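Local structure of B-cell lymphoma 3 protein (Homo sapiens, 1K1A) at residues A[120-132]-A[156-169]. The protein regulates NF-kappa-B target genes, inhibiting nuclear translocation of the p50 subunit in the cytoplasm and activating transcription in the nucleus. Residues are numbered along the deposited sequence; the frame is centred on the assembly and turned at random.
Sequences LHVAVNTECQETV and HAVENNSLSMVQLL
Met165 reaches across from the fifth repeat of the ankyrin repeat domain and runs between residues of the fourth, with CG beside Val124, SD by Val132 and CE on Gln129. A bend at chi2 sets SD 3.9 Å from Val132 CG2, and a second at chi3 (102°) then turns CE onto Gln129 CG at 3.3 Å, the tightest spot of the apolar part. An unbranched side chain suits this winding path between two helix-turn-helix units. Around it, aliphatic side chains fill the layer: Val124 sends CG1 to Ala157 CB (4.0 Å), its CG2 lies 4.3 Å from Leu169 CD1, and Val132 CG1 packs against Leu168 CD2, the two side chains running antiparallel. Ala157, with only a methyl group, lets the inner helices 119-126 and 153-159 approach closely. Also buried, the rings of His121 and His156 meet obliquely, ND1 of His121 standing 3.3 Å from CD2 of His156, whose NE2 is hydrogen-bonded to Asp146 OD1.

The other side of the contact is polar and wetter. Asparagine suits it because its amide offers both donor and acceptor. Asn160 ND2 gives one hydrogen to Asn125 OD1 (3.2 Å) in a moderately bent bond (149°), though the amides are turned 59° apart, and the other to a water held by Val124 O. A second water joins His156 ND1 to Asn125 OD1, the latter bond long. With an alanine in place of Asn125, the Asn160 amide would probably lose its direct partner across the repeats, keeping the water on Val124 O. At the turns, Glu127 and Asn161 have positive phi in Schellman motifs, and the Glu127 carboxylate brushes Ser162 CB through OE2.

Adjacent ankyrin repeats are thus joined by apolar packing, which needs only matching shapes, beside one direct amide bond and two waters, which are directional and sit where solvent can reach.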
loop_
_atom_site.group_PDB
_atom_site.type_symbol
_atom_site.label_atom_id
_atom_site.label_comp_id
_atom_site.label_asym_id
_atom_site.label_seq_id
_atom_site.Cartn_x
_atom_site.Cartn_y
_atom_site.Cartn_z
ATOM N N LEU A 120 0.342 -1.584 -1.494
ATOM C CA LEU A 120 1.068 -0.698 -2.407
ATOM C C LEU A 120 0.277 0.573 -2.752
ATOM O O LEU A 120 0.837 1.676 -2.780
ATOM C CB LEU A 120 1.495 -1.443 -3.682
ATOM C CG LEU A 120 2.286 -0.614 -4.690
ATOM C CD1 LEU A 120 3.520 -0.027 -4.007
ATOM C CD2 LEU A 120 2.691 -1.462 -5.886
ATOM N N HIS A 121 -1.019 0.423 -3.021
ATOM C CA HIS A 121 -1.878 1.584 -3.284
ATOM C C HIS A 121 -1.844 2.541 -2.096
ATOM O O HIS A 121 -1.670 3.741 -2.261
ATOM C CB HIS A 121 -3.335 1.168 -3.537
ATOM C CG HIS A 121 -3.556 0.465 -4.841
ATOM N ND1 HIS A 121 -3.488 1.108 -6.060
ATOM C CD2 HIS A 121 -3.887 -0.820 -5.116
ATOM C CE1 HIS A 121 -3.748 0.246 -7.027
ATOM N NE2 HIS A 121 -3.983 -0.933 -6.481
ATOM N N VAL A 122 -2.041 2.000 -0.897
ATOM C CA VAL A 122 -1.997 2.795 0.326
ATOM C C VAL A 122 -0.654 3.516 0.479
ATOM O O VAL A 122 -0.612 4.718 0.746
ATOM C CB VAL A 122 -2.248 1.924 1.573
ATOM C CG1 VAL A 122 -2.047 2.739 2.841
ATOM C CG2 VAL A 122 -3.661 1.341 1.541
ATOM N N ALA A 123 0.440 2.787 0.288
ATOM C CA ALA A 123 1.766 3.376 0.424
ATOM C C ALA A 123 1.992 4.535 -0.560
ATOM O O ALA A 123 2.527 5.586 -0.191
ATOM C CB ALA A 123 2.853 2.307 0.256
ATOM N N VAL A 124 1.603 4.325 -1.810
ATOM C CA VAL A 124 1.778 5.347 -2.843
ATOM C C VAL A 124 0.984 6.598 -2.476
ATOM O O VAL A 124 1.476 7.723 -2.616
ATOM C CB VAL A 124 1.367 4.812 -4.230
ATOM C CG1 VAL A 124 1.282 5.959 -5.272
ATOM C CG2 VAL A 124 2.346 3.741 -4.697
ATOM N N ASN A 125 -0.225 6.389 -1.962
ATOM C CA ASN A 125 -1.081 7.481 -1.517
ATOM C C ASN A 125 -0.486 8.309 -0.373
ATOM O O ASN A 125 -0.696 9.515 -0.311
ATOM C CB ASN A 125 -2.480 6.971 -1.179
ATOM C CG ASN A 125 -3.281 6.620 -2.423
ATOM O OD1 ASN A 125 -2.935 7.040 -3.531
ATOM N ND2 ASN A 125 -4.351 5.846 -2.250
ATOM N N THR A 126 0.277 7.672 0.515
ATOM C CA THR A 126 0.972 8.413 1.558
ATOM C C THR A 126 2.228 9.041 0.968
ATOM O O THR A 126 2.833 9.918 1.577
ATOM C CB THR A 126 1.386 7.508 2.736
ATOM O OG1 THR A 126 2.451 6.641 2.323
ATOM C CG2 THR A 126 0.262 6.565 3.148
ATOM N N GLU A 127 2.621 8.563 -0.210
ATOM C CA GLU A 127 3.837 9.022 -0.883
ATOM C C GLU A 127 5.101 8.759 -0.076
ATOM O O GLU A 127 6.118 9.436 -0.252
ATOM C CB GLU A 127 3.729 10.498 -1.247
ATOM C CG GLU A 127 2.504 10.815 -2.084
ATOM C CD GLU A 127 2.255 12.291 -2.195
ATOM O OE1 GLU A 127 2.643 13.025 -1.259
ATOM O OE2 GLU A 127 1.673 12.717 -3.209
ATOM N N CYS A 128 5.039 7.773 0.812
ATOM C CA CYS A 128 6.208 7.376 1.580
ATOM C C CYS A 128 7.099 6.514 0.698
ATOM O O CYS A 128 6.753 5.380 0.358
ATOM C CB CYS A 128 5.791 6.615 2.837
ATOM S SG CYS A 128 7.176 6.039 3.849
ATOM N N GLN A 129 8.246 7.059 0.313
ATOM C CA GLN A 129 9.142 6.367 -0.590
ATOM C C GLN A 129 9.699 5.083 0.012
ATOM O O GLN A 129 9.939 4.109 -0.701
ATOM C CB GLN A 129 10.271 7.298 -1.025
ATOM C CG GLN A 129 9.751 8.563 -1.724
ATOM C CD GLN A 129 10.810 9.619 -1.916
ATOM O OE1 GLN A 129 11.999 9.312 -1.978
ATOM N NE2 GLN A 129 10.383 10.871 -2.028
ATOM N N GLU A 130 9.880 5.082 1.329
ATOM C CA GLU A 130 10.496 3.945 2.016
ATOM C C GLU A 130 9.614 2.688 2.019
ATOM O O GLU A 130 10.101 1.578 1.796
ATOM C CB GLU A 130 10.886 4.333 3.444
ATOM C CG GLU A 130 12.006 5.363 3.535
ATOM C CD GLU A 130 11.593 6.751 3.063
ATOM O OE1 GLU A 130 10.453 7.177 3.339
ATOM O OE2 GLU A 130 12.416 7.421 2.411
ATOM N N THR A 131 8.323 2.866 2.275
ATOM C CA THR A 131 7.394 1.737 2.278
ATOM C C THR A 131 7.132 1.242 0.857
ATOM O O THR A 131 7.059 0.039 0.621
ATOM C CB THR A 131 6.075 2.098 2.988
ATOM O OG1 THR A 131 5.516 3.271 2.391
ATOM C CG2 THR A 131 6.344 2.520 4.426
ATOM N N VAL A 132 7.010 2.166 -0.098
ATOM C CA VAL A 132 6.816 1.763 -1.480
ATOM C C VAL A 132 7.985 0.896 -1.932
ATOM O O VAL A 132 7.790 -0.203 -2.446
ATOM C CB VAL A 132 6.629 2.989 -2.434
ATOM C CG1 VAL A 132 6.627 2.556 -3.886
ATOM C CG2 VAL A 132 5.332 3.718 -2.093
ATOM N N HIS A 156 -2.649 6.390 -9.900
ATOM C CA HIS A 156 -2.922 7.039 -8.627
ATOM C C HIS A 156 -1.880 8.125 -8.377
ATOM O O HIS A 156 -2.224 9.251 -8.011
ATOM C CB HIS A 156 -2.907 6.021 -7.472
ATOM C CG HIS A 156 -4.156 5.196 -7.370
ATOM N ND1 HIS A 156 -5.360 5.717 -6.943
ATOM C CD2 HIS A 156 -4.382 3.882 -7.614
ATOM C CE1 HIS A 156 -6.276 4.763 -6.940
ATOM N NE2 HIS A 156 -5.707 3.639 -7.338
ATOM N N ALA A 157 -0.607 7.789 -8.590
ATOM C CA ALA A 157 0.491 8.731 -8.369
ATOM C C ALA A 157 0.380 9.962 -9.271
ATOM O O ALA A 157 0.643 11.091 -8.834
ATOM C CB ALA A 157 1.842 8.042 -8.585
ATOM N N VAL A 158 0.004 9.741 -10.525
ATOM C CA VAL A 158 -0.147 10.845 -11.473
ATOM C C VAL A 158 -1.292 11.770 -11.063
ATOM O O VAL A 158 -1.156 12.993 -11.107
ATOM C CB VAL A 158 -0.353 10.347 -12.912
ATOM C CG1 VAL A 158 -0.805 11.483 -13.813
ATOM C CG2 VAL A 158 0.932 9.736 -13.441
ATOM N N GLU A 159 -2.414 11.188 -10.653
ATOM C CA GLU A 159 -3.557 11.985 -10.195
ATOM C C GLU A 159 -3.261 12.791 -8.924
ATOM O O GLU A 159 -3.781 13.904 -8.748
ATOM C CB GLU A 159 -4.790 11.104 -10.014
ATOM C CG GLU A 159 -5.246 10.469 -11.313
ATOM C CD GLU A 159 -6.562 9.735 -11.190
ATOM O OE1 GLU A 159 -6.858 9.213 -10.092
ATOM O OE2 GLU A 159 -7.295 9.671 -12.200
ATOM N N ASN A 160 -2.407 12.248 -8.057
ATOM C CA ASN A 160 -1.993 12.938 -6.831
ATOM C C ASN A 160 -0.909 13.977 -7.101
ATOM O O ASN A 160 -0.406 14.614 -6.172
ATOM C CB ASN A 160 -1.448 11.937 -5.795
ATOM C CG ASN A 160 -2.477 10.896 -5.369
ATOM O OD1 ASN A 160 -3.683 11.080 -5.538
ATOM N ND2 ASN A 160 -1.994 9.791 -4.800
ATOM N N ASN A 161 -0.524 14.120 -8.367
ATOM C CA ASN A 161 0.547 15.038 -8.751
ATOM C C ASN A 161 1.820 14.859 -7.913
ATOM O O ASN A 161 2.349 15.812 -7.347
ATOM C CB ASN A 161 0.068 16.498 -8.714
ATOM C CG ASN A 161 1.086 17.458 -9.303
ATOM O OD1 ASN A 161 1.799 17.117 -10.246
ATOM N ND2 ASN A 161 1.177 18.662 -8.732
ATOM N N SER A 162 2.298 13.619 -7.829
ATOM C CA SER A 162 3.525 13.324 -7.104
ATOM C C SER A 162 4.620 12.843 -8.051
ATOM O O SER A 162 4.688 11.656 -8.392
ATOM C CB SER A 162 3.294 12.265 -6.028
ATOM O OG SER A 162 4.524 11.975 -5.368
ATOM N N LEU A 163 5.474 13.765 -8.462
ATOM C CA LEU A 163 6.577 13.439 -9.353
ATOM C C LEU A 163 7.526 12.402 -8.731
ATOM O O LEU A 163 8.078 11.566 -9.430
ATOM C CB LEU A 163 7.348 14.703 -9.728
ATOM C CG LEU A 163 8.502 14.509 -10.709
ATOM C CD1 LEU A 163 8.013 13.876 -12.014
ATOM C CD2 LEU A 163 9.192 15.839 -10.979
ATOM N N SER A 164 7.727 12.476 -7.422
ATOM C CA SER A 164 8.571 11.493 -6.748
ATOM C C SER A 164 8.026 10.068 -6.940
ATOM O O SER A 164 8.761 9.166 -7.351
ATOM C CB SER A 164 8.711 11.827 -5.256
ATOM O OG SER A 164 9.446 13.031 -5.086
ATOM N N MET A 165 6.744 9.864 -6.646
ATOM C CA MET A 165 6.146 8.525 -6.778
ATOM C C MET A 165 6.137 8.045 -8.229
ATOM O O MET A 165 6.357 6.864 -8.503
ATOM C CB MET A 165 4.724 8.486 -6.209
ATOM C CG MET A 165 4.639 8.510 -4.696
ATOM S SD MET A 165 5.518 7.121 -3.893
ATOM C CE MET A 165 6.961 7.919 -3.363
ATOM N N VAL A 166 5.866 8.962 -9.150
ATOM C CA VAL A 166 5.880 8.641 -10.565
ATOM C C VAL A 166 7.266 8.175 -10.971
ATOM O O VAL A 166 7.414 7.142 -11.607
ATOM C CB VAL A 166 5.419 9.841 -11.439
ATOM C CG1 VAL A 166 5.750 9.597 -12.904
ATOM C CG2 VAL A 166 3.896 10.082 -11.258
ATOM N N GLN A 167 8.291 8.914 -10.560
ATOM C CA GLN A 167 9.661 8.524 -10.873
ATOM C C GLN A 167 10.047 7.186 -10.224
ATOM O O GLN A 167 10.671 6.336 -10.856
ATOM C CB GLN A 167 10.643 9.642 -10.492
ATOM C CG GLN A 167 10.552 10.862 -11.434
ATOM C CD GLN A 167 11.529 11.986 -11.091
ATOM O OE1 GLN A 167 12.098 12.020 -9.998
ATOM N NE2 GLN A 167 11.706 12.925 -12.027
ATOM N N LEU A 168 9.638 6.993 -8.976
ATOM C CA LEU A 168 9.957 5.772 -8.239
ATOM C C LEU A 168 9.314 4.540 -8.875
ATOM O O LEU A 168 9.960 3.507 -9.030
ATOM C CB LEU A 168 9.540 5.911 -6.766
ATOM C CG LEU A 168 9.943 4.770 -5.825
ATOM C CD1 LEU A 168 11.448 4.468 -5.938
ATOM C CD2 LEU A 168 9.559 5.089 -4.381
ATOM N N LEU A 169 8.044 4.651 -9.254
ATOM C CA LEU A 169 7.340 3.519 -9.859
ATOM C C LEU A 169 7.874 3.142 -11.242
ATOM O O LEU A 169 8.016 1.957 -11.561
ATOM C CB LEU A 169 5.830 3.777 -9.908
ATOM C CG LEU A 169 5.106 3.780 -8.555
ATOM C CD1 LEU A 169 3.769 4.487 -8.649
ATOM C CD2 LEU A 169 4.914 2.359 -8.029
HETATM O O HOH W 1 0.919 9.564 -4.703
HETATM O O HOH W 2 -5.491 7.990 -5.388
#